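Molybdopterin-guanine dinucleotide biosynthesis protein B (Bacillus subtilis subsp. spizizenii, PDB 4OYH) binds GTP, probably with weak GTPase activity, and may act as an adapter in making and using the molybdopterin guanine dinucleotide form of the molybdenum cofactor. Local coordinates at residues N135-I140 with V164-S169. The protein carries 2 engineered substitutions. Residues are numbered along the deposited sequence; the frame is centred on the assembly and turned at random.
Engineered in segment 164-169: Leu166 (natural residue Phe). With SO4 (sulfate ion), chain H.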
# COMPACT_ATOMS: atom_id res chain seq x y z
N ASN A 135 -3.83 -26.13 -12.16
CA ASN A 135 -4.46 -26.18 -10.87
C ASN A 135 -5.82 -25.56 -10.90
O ASN A 135 -6.24 -24.87 -9.97
CB ASN A 135 -3.58 -25.51 -9.81
CG ASN A 135 -3.86 -26.05 -8.43
OD1 ASN A 135 -4.65 -26.98 -8.27
ND2 ASN A 135 -3.21 -25.49 -7.43
N THR A 136 -6.53 -25.86 -11.98
CA THR A 136 -7.86 -25.34 -12.20
C THR A 136 -8.83 -26.20 -11.43
O THR A 136 -8.86 -27.41 -11.64
CB THR A 136 -8.23 -25.35 -13.70
OG1 THR A 136 -7.33 -24.49 -14.40
CG2 THR A 136 -9.67 -24.87 -13.91
N ILE A 137 -9.64 -25.60 -10.55
CA ILE A 137 -10.50 -26.41 -9.66
C ILE A 137 -11.95 -26.27 -9.98
O ILE A 137 -12.80 -27.02 -9.43
CB ILE A 137 -10.27 -26.08 -8.16
CG1 ILE A 137 -10.45 -24.60 -7.88
CG2 ILE A 137 -8.85 -26.57 -7.75
CD1 ILE A 137 -10.58 -24.21 -6.42
N ALA A 138 -12.25 -25.32 -10.87
CA ALA A 138 -13.61 -25.16 -11.37
C ALA A 138 -13.69 -24.25 -12.57
O ALA A 138 -12.82 -23.43 -12.80
CB ALA A 138 -14.49 -24.61 -10.30
N ILE A 139 -14.77 -24.40 -13.32
CA ILE A 139 -15.04 -23.51 -14.42
C ILE A 139 -16.39 -22.89 -14.22
O ILE A 139 -17.37 -23.58 -13.96
CB ILE A 139 -15.00 -24.24 -15.77
CG1 ILE A 139 -13.56 -24.63 -16.10
CG2 ILE A 139 -15.56 -23.33 -16.88
CD1 ILE A 139 -13.47 -25.85 -16.90
N ILE A 140 -16.40 -21.58 -14.31
CA ILE A 140 -17.60 -20.81 -14.52
C ILE A 140 -17.68 -20.46 -16.01
O ILE A 140 -17.01 -19.55 -16.48
CB ILE A 140 -17.58 -19.54 -13.70
CG1 ILE A 140 -17.54 -19.88 -12.23
CG2 ILE A 140 -18.81 -18.70 -13.98
CD1 ILE A 140 -17.22 -18.71 -11.42
N VAL A 164 -19.45 -19.62 -5.47
CA VAL A 164 -18.75 -18.75 -4.53
C VAL A 164 -18.48 -19.51 -3.23
O VAL A 164 -17.46 -19.26 -2.57
CB VAL A 164 -19.48 -17.40 -4.23
CG1 VAL A 164 -20.47 -17.00 -5.33
CG2 VAL A 164 -20.12 -17.42 -2.88
N ASP A 165 -19.36 -20.44 -2.87
CA ASP A 165 -19.19 -21.27 -1.66
C ASP A 165 -18.02 -22.25 -1.85
O ASP A 165 -17.31 -22.59 -0.90
CB ASP A 165 -20.47 -22.07 -1.33
CG ASP A 165 -21.56 -21.21 -0.64
OD1 ASP A 165 -21.28 -20.09 -0.17
OD2 ASP A 165 -22.73 -21.68 -0.57
N LEU A 166 -17.81 -22.68 -3.08
CA LEU A 166 -16.70 -23.56 -3.38
C LEU A 166 -15.43 -22.78 -3.14
O LEU A 166 -14.46 -23.32 -2.63
CB LEU A 166 -16.79 -24.10 -4.82
CG LEU A 166 -15.64 -24.98 -5.31
CD1 LEU A 166 -16.08 -25.85 -6.43
CD2 LEU A 166 -14.46 -24.18 -5.82
N VAL A 167 -15.40 -21.51 -3.46
CA VAL A 167 -14.15 -20.79 -3.30
C VAL A 167 -13.85 -20.58 -1.83
O VAL A 167 -12.71 -20.67 -1.40
CB VAL A 167 -14.17 -19.44 -4.03
CG1 VAL A 167 -12.89 -18.67 -3.74
CG2 VAL A 167 -14.30 -19.64 -5.51
N LEU A 168 -14.89 -20.32 -1.05
CA LEU A 168 -14.72 -20.01 0.35
C LEU A 168 -14.29 -21.21 1.14
O LEU A 168 -13.53 -21.11 2.12
CB LEU A 168 -16.01 -19.43 0.92
CG LEU A 168 -16.27 -18.00 0.46
CD1 LEU A 168 -17.74 -17.64 0.51
CD2 LEU A 168 -15.50 -17.08 1.32
N SER A 169 -14.72 -22.37 0.70
CA SER A 169 -14.37 -23.57 1.43
C SER A 169 -12.89 -23.82 1.20
O SER A 169 -12.20 -24.31 2.11
CB SER A 169 -15.23 -24.79 1.01
OG SER A 169 -14.68 -25.47 -0.10
S SO4 H . -5.09 -28.98 -14.18
O1 SO4 H . -4.56 -29.17 -15.54
O2 SO4 H . -4.06 -28.80 -13.19
O3 SO4 H . -5.87 -27.76 -14.24
O4 SO4 H . -5.90 -30.11 -13.77
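Ile137 and Ala138, at the start of strand 136-141, meet Leu166 of helix 161-171 in a small, purely apolar contact where the C-terminal helix packs on one face of the parallel sheet. Leu166, an engineered residue in place of the natural Phe, reaches the strand with both branches. Its CG lies anti to the backbone N (chi1 177°), which carries the isobutyl group out from the helix toward the sheet. CD2 of Leu166 comes to 3.9 Å from CD1 of Ile137, the two side chains crossing at a slant, while CD1 of Leu166 lies 4.4 Å from CB of Ala138. The bare methyl of Ala138 keeps the buried strand face shallow where the helix packs. Beta-branched Ile137 suits a strand; its CG1 sits between the backbone N and the carbonyl carbon (chi1 55°), with CD1 reaching Leu166. The fold is that of the P-loop NTPases, and this contact lies away from the residues likely to bind GTP. Strand 136-141 runs between strands 118-122 and 155-156, and Phe156 of the latter touches both Ala138 and Leu166. Further along, Ile140 and Val167 both pack on Phe26 of helix 23-35, extending the apolar layer between helices and sheet. Where the loop residue Asn135 leads into the strand, on the side away from Leu166, a sulfate, probably from the crystallisation liquor, accepts hydrogen bonds from Asn135 N to O2 (2.9 Å) and from Thr136 N to O3 (3.0 Å).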